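Long-range contacts in putative capsular polysaccharide biosynthesis protein (Streptococcus pneumoniae serotype 4, PDB 6EWJ), which probably acts as a pyridoxal phosphate-dependent sugar aminotransferase of the DegT/DnrJ/EryC1 family in pneumococcal teichoic acid biosynthesis: residues 146-151 and 171-176; 38-43 and 266-271. All coordinates share one frame; numbering follows the deposited sequence.

Contact 1: residues 146-151 and 171-176; sequences RLFQVV and IVIVSD
I173 reaches from its strand into the face of helix 144-153, and its terminal methyl CD1 meets L147, F148 and V151. The methyl rests over one face of the F148 ring, 4.0 Å from CD1 to the ring centroid and 15° off the normal, a CH-pi contact displaced toward the ring rim. CD1 also lies 3.9 Å from L147 CB, and it touches the L147 carbonyl oxygen, which already accepts the helical bond from V151 N. An extended side chain (chi2 178°) carries the methyl this far from the strand backbone. V151, one turn on from L147, joins the two strand residues: its CG1 packs 3.8 Å from I173 CD1 and 3.7 Å from I171 CB. Close to this apolar patch, a water bridges the backbones, donating to V151 O and accepting from I171 N at 2.6 Å. Helix segment 146-151 runs roughly antiparallel to strand segment 172-176, with 153° between their directions, as expected of a helix packed on the parallel part of an alpha/beta sheet. Strand 172-177 lies between strands 129-132 and 196-200; V151 and I171 also touch I132, while L147 packs against Y118 and L121 of helix 118-124.

Contact 2: residues 38-43 and 266-271; sequences TGPKTK and MTDIMA
The carboxylate of D268 accepts N-H groups from the N-terminal turn of helix 40-53, whose N-cap residue is G39. OD1 accepts from T42 N at 2.8 Å and from T42 OG1 at 2.9 Å, the hydroxyl meeting the anti lone pair of OD1, the one away from OD2, while the amide comes from above the carboxylate plane. A weak third bond arrives from G39 N. OD2 takes K41 N at 3.1 Å, again from above the plane, and K41 CB packs against the same oxygen. T38, before helix 40-53, donates from OG1 to the O of M266, before helix 268-299, at 2.6 Å and from 45° above the carbonyl plane. Both carboxylate oxygens of D268 are thus held, which fixes the group's rotation, and the amide-rich helix start would probably favour its charged form. T42 OG1 lies beside its own backbone N (chi1 -63°), where hydroxyl and amide can grip OD1 together; A271 CB packs against this hydroxyl at 3.3 Å. D268 itself opens the long helix 268-299, after T267 at the N-cap, and its backbone is tied to T37. T267, I269 and M270 also pack on the second subunit, placing this junction of two helix starts beside the dimer interface. Farther out, K41 turns its amine away, NZ forming a salt bridge with OD1 of D29 in helix 21-31.

Overall arrangement
Both contacts are largely buried, but contact 1 lies nearer the middle of the fold, its centre about 15 Å from the centre of the chain, against about 21 Å for that of contact 2. They share no helix or strand; contact 1 is nested in the chain within the loop that contact 2 closes, and their nearest atoms are about 15 Å apart. Contact 1 joins a helix to the central sheet through apolar side chains, away from the annotated sites and without touching the second subunit. Contact 2 joins two helix starts distant in sequence by polar bonds, borders the other subunit, and has M266 about 10 Å, between side chains, from the pyridoxal phosphate-binding residues A64 and S200.

Contact 1: residues 146-151 and 171-176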
loop_
_atom_site.group_PDB
_atom_site.type_symbol
_atom_site.label_atom_id
_atom_site.label_comp_id
_atom_site.label_asym_id
_atom_site.label_seq_id
_atom_site.Cartn_x
_atom_site.Cartn_y
_atom_site.Cartn_z
ATOM N N ARG A 146 -29.753 16.214 -3.811
ATOM C CA ARG A 146 -30.353 15.916 -2.513
ATOM C C ARG A 146 -29.296 15.808 -1.403
ATOM O O ARG A 146 -29.431 16.406 -0.339
ATOM C CB ARG A 146 -31.154 14.630 -2.576
ATOM C CG ARG A 146 -31.870 14.275 -1.284
ATOM C CD ARG A 146 -32.872 15.357 -0.846
ATOM N NE ARG A 146 -33.336 15.118 0.522
ATOM C CZ ARG A 146 -34.257 14.230 0.886
ATOM N NH1 ARG A 146 -34.851 13.445 -0.001
ATOM N NH2 ARG A 146 -34.568 14.118 2.177
ATOM N N LEU A 147 -28.227 15.083 -1.672
ATOM C CA LEU A 147 -27.112 14.984 -0.678
ATOM C C LEU A 147 -26.589 16.351 -0.215
ATOM O O LEU A 147 -26.481 16.590 0.975
ATOM C CB LEU A 147 -25.967 14.157 -1.248
ATOM C CG LEU A 147 -26.217 12.664 -1.205
ATOM C CD1 LEU A 147 -25.366 11.882 -2.215
ATOM C CD2 LEU A 147 -25.916 12.192 0.236
ATOM N N PHE A 148 -26.304 17.257 -1.166
ATOM C CA PHE A 148 -25.824 18.612 -0.798
ATOM C C PHE A 148 -26.883 19.443 -0.041
ATOM O O PHE A 148 -26.538 20.237 0.829
ATOM C CB PHE A 148 -25.267 19.379 -2.018
ATOM C CG PHE A 148 -23.844 18.993 -2.366
ATOM C CD1 PHE A 148 -22.788 19.394 -1.550
ATOM C CD2 PHE A 148 -23.556 18.214 -3.484
ATOM C CE1 PHE A 148 -21.475 19.014 -1.836
ATOM C CE2 PHE A 148 -22.242 17.877 -3.800
ATOM C CZ PHE A 148 -21.200 18.252 -2.954
ATOM N N GLN A 149 -28.154 19.224 -0.363
ATOM C CA GLN A 149 -29.290 19.855 0.378
ATOM C C GLN A 149 -29.327 19.381 1.835
ATOM O O GLN A 149 -29.481 20.186 2.740
ATOM C CB GLN A 149 -30.624 19.527 -0.310
ATOM C CG GLN A 149 -30.815 20.222 -1.653
ATOM C CD GLN A 149 -32.029 19.714 -2.463
ATOM O OE1 GLN A 149 -32.699 18.759 -2.089
ATOM N NE2 GLN A 149 -32.288 20.354 -3.601
ATOM N N VAL A 150 -29.098 18.076 2.049
ATOM C CA VAL A 150 -29.047 17.498 3.415
ATOM C C VAL A 150 -27.946 18.119 4.273
ATOM O O VAL A 150 -28.220 18.583 5.382
ATOM C CB VAL A 150 -28.865 15.972 3.405
ATOM C CG1 VAL A 150 -28.549 15.455 4.799
ATOM C CG2 VAL A 150 -30.101 15.282 2.843
ATOM N N VAL A 151 -26.713 18.152 3.760
ATOM C CA VAL A 151 -25.584 18.682 4.558
ATOM C C VAL A 151 -25.754 20.171 4.875
ATOM O O VAL A 151 -25.426 20.625 5.975
ATOM C CB VAL A 151 -24.199 18.414 3.936
ATOM C CG1 VAL A 151 -23.982 16.913 3.742
ATOM C CG2 VAL A 151 -24.005 19.164 2.631
ATOM N N ILE A 171 -20.574 19.050 6.838
ATOM C CA ILE A 171 -20.269 17.656 6.509
ATOM C C ILE A 171 -19.649 17.606 5.118
ATOM O O ILE A 171 -20.157 18.225 4.193
ATOM C CB ILE A 171 -21.534 16.763 6.572
ATOM C CG1 ILE A 171 -22.016 16.624 8.019
ATOM C CG2 ILE A 171 -21.244 15.358 6.043
ATOM C CD1 ILE A 171 -23.440 16.149 8.185
ATOM N N VAL A 172 -18.561 16.855 4.981
ATOM C CA VAL A 172 -17.866 16.711 3.710
ATOM C C VAL A 172 -18.421 15.463 3.033
ATOM O O VAL A 172 -18.585 14.394 3.698
ATOM C CB VAL A 172 -16.327 16.662 3.914
ATOM C CG1 VAL A 172 -15.609 16.322 2.606
ATOM C CG2 VAL A 172 -15.805 17.987 4.468
ATOM N N ILE A 173 -18.692 15.561 1.721
ATOM C CA ILE A 173 -19.237 14.441 0.987
ATOM C C ILE A 173 -18.179 13.834 0.135
ATOM O O ILE A 173 -17.669 14.499 -0.742
ATOM C CB ILE A 173 -20.461 14.817 0.132
ATOM C CG1 ILE A 173 -21.539 15.439 1.022
ATOM C CG2 ILE A 173 -20.999 13.567 -0.548
ATOM C CD1 ILE A 173 -22.769 15.902 0.277
ATOM N N VAL A 174 -17.873 12.558 0.402
ATOM C CA VAL A 174 -16.789 11.846 -0.251
ATOM C C VAL A 174 -17.388 10.713 -1.052
ATOM O O VAL A 174 -17.886 9.727 -0.483
ATOM C CB VAL A 174 -15.808 11.268 0.763
ATOM C CG1 VAL A 174 -14.746 10.421 0.071
ATOM C CG2 VAL A 174 -15.206 12.397 1.592
ATOM N N SER A 175 -17.274 10.798 -2.366
ATOM C CA SER A 175 -17.768 9.750 -3.250
ATOM C C SER A 175 -16.884 8.507 -3.282
ATOM O O SER A 175 -15.685 8.605 -3.654
ATOM C CB SER A 175 -17.882 10.269 -4.696
ATOM O OG SER A 175 -18.213 9.171 -5.568
ATOM N N ASP A 176 -17.460 7.342 -2.959
ATOM C CA ASP A 176 -16.851 6.093 -3.360
ATOM C C ASP A 176 -17.209 5.763 -4.789
ATOM O O ASP A 176 -18.256 5.170 -5.066
ATOM C CB ASP A 176 -17.213 4.944 -2.420
ATOM C CG ASP A 176 -16.566 3.636 -2.829
ATOM O OD1 ASP A 176 -15.895 3.560 -3.886
ATOM O OD2 ASP A 176 -16.732 2.628 -2.090
HETATM O O HOH W 1 -22.903 19.926 7.602
#

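Contact 2: residues 38-43 and 266-271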
loop_
_atom_site.group_PDB
_atom_site.type_symbol
_atom_site.label_atom_id
_atom_site.label_comp_id
_atom_site.label_asym_id
_atom_site.label_seq_id
_atom_site.Cartn_x
_atom_site.Cartn_y
_atom_site.Cartn_z
ATOM N N THR A 38 7.145 5.201 -8.500
ATOM C CA THR A 38 6.527 6.499 -8.815
ATOM C C THR A 38 7.473 7.413 -9.619
ATOM O O THR A 38 8.617 7.675 -9.231
ATOM C CB THR A 38 6.062 7.238 -7.532
ATOM O OG1 THR A 38 5.225 6.365 -6.752
ATOM C CG2 THR A 38 5.246 8.534 -7.864
ATOM N N GLY A 39 7.020 7.834 -10.782
ATOM C CA GLY A 39 7.867 8.643 -11.671
ATOM C C GLY A 39 7.040 9.504 -12.616
ATOM O O GLY A 39 5.900 9.875 -12.269
ATOM N N PRO A 40 7.626 9.887 -13.769
ATOM C CA PRO A 40 6.938 10.816 -14.693
ATOM C C PRO A 40 5.623 10.285 -15.243
ATOM O O PRO A 40 4.696 11.055 -15.387
ATOM C CB PRO A 40 7.943 11.053 -15.833
ATOM C CG PRO A 40 9.184 10.321 -15.479
ATOM C CD PRO A 40 8.949 9.462 -14.262
ATOM N N LYS A 41 5.532 8.976 -15.490
ATOM C CA LYS A 41 4.274 8.385 -15.972
ATOM C C LYS A 41 3.141 8.510 -14.964
ATOM O O LYS A 41 2.001 8.778 -15.346
ATOM C CB LYS A 41 4.455 6.926 -16.422
ATOM C CG LYS A 41 5.389 6.800 -17.636
ATOM C CD LYS A 41 5.139 5.482 -18.345
ATOM C CE LYS A 41 6.197 5.031 -19.348
ATOM N NZ LYS A 41 6.776 6.160 -20.081
ATOM N N THR A 42 3.451 8.330 -13.684
ATOM C CA THR A 42 2.437 8.545 -12.633
ATOM C C THR A 42 1.917 10.005 -12.609
ATOM O O THR A 42 0.734 10.220 -12.579
ATOM C CB THR A 42 2.908 8.037 -11.244
ATOM O OG1 THR A 42 3.114 6.624 -11.319
ATOM C CG2 THR A 42 1.880 8.315 -10.156
ATOM N N LYS A 43 2.827 10.972 -12.725
ATOM C CA LYS A 43 2.454 12.391 -12.787
ATOM C C LYS A 43 1.625 12.664 -14.052
ATOM O O LYS A 43 0.620 13.341 -13.984
ATOM C CB LYS A 43 3.682 13.325 -12.668
ATOM C CG LYS A 43 4.597 13.050 -11.458
ATOM C CD LYS A 43 3.861 12.701 -10.165
ATOM C CE LYS A 43 4.790 12.609 -8.955
ATOM N NZ LYS A 43 4.166 12.087 -7.700
ATOM N N MET A 266 1.657 4.937 -6.218
ATOM C CA MET A 266 1.533 4.221 -7.504
ATOM C C MET A 266 2.844 4.173 -8.246
ATOM O O MET A 266 3.560 5.206 -8.334
ATOM C CB MET A 266 0.463 4.877 -8.406
ATOM C CG MET A 266 0.259 4.074 -9.672
ATOM S SD MET A 266 -0.869 4.743 -10.889
ATOM C CE MET A 266 -2.379 4.162 -10.078
ATOM N N THR A 267 3.189 2.996 -8.767
ATOM C CA THR A 267 4.394 2.854 -9.541
ATOM C C THR A 267 4.115 3.261 -11.006
ATOM O O THR A 267 2.966 3.184 -11.481
ATOM C CB THR A 267 4.901 1.412 -9.579
ATOM O OG1 THR A 267 3.919 0.575 -10.193
ATOM C CG2 THR A 267 5.233 0.849 -8.188
ATOM N N ASP A 268 5.182 3.582 -11.712
ATOM C CA ASP A 268 5.085 3.860 -13.149
ATOM C C ASP A 268 4.713 2.621 -13.973
ATOM O O ASP A 268 4.251 2.728 -15.096
ATOM C CB ASP A 268 6.398 4.510 -13.676
ATOM C CG ASP A 268 6.373 6.037 -13.612
ATOM O OD1 ASP A 268 5.589 6.646 -12.842
ATOM O OD2 ASP A 268 7.142 6.644 -14.359
ATOM N N ILE A 269 4.949 1.432 -13.378
ATOM C CA ILE A 269 4.525 0.174 -13.966
ATOM C C ILE A 269 3.000 0.188 -14.093
ATOM O O ILE A 269 2.438 0.055 -15.211
ATOM C CB ILE A 269 5.010 -1.035 -13.167
ATOM C CG1 ILE A 269 6.525 -1.154 -13.300
ATOM C CG2 ILE A 269 4.358 -2.321 -13.674
ATOM C CD1 ILE A 269 7.171 -2.108 -12.323
ATOM N N MET A 270 2.343 0.461 -12.968
ATOM C CA MET A 270 0.863 0.597 -12.925
ATOM C C MET A 270 0.401 1.814 -13.731
ATOM O O MET A 270 -0.623 1.732 -14.464
ATOM C CB MET A 270 0.385 0.758 -11.499
ATOM C CG MET A 270 0.136 -0.572 -10.758
ATOM S SD MET A 270 1.444 -1.748 -10.974
ATOM C CE MET A 270 2.710 -1.017 -10.066
ATOM N N ALA A 271 1.116 2.958 -13.602
ATOM C CA ALA A 271 0.678 4.169 -14.346
ATOM C C ALA A 271 0.706 3.927 -15.871
ATOM O O ALA A 271 -0.131 4.462 -16.627
ATOM C CB ALA A 271 1.487 5.403 -13.978
#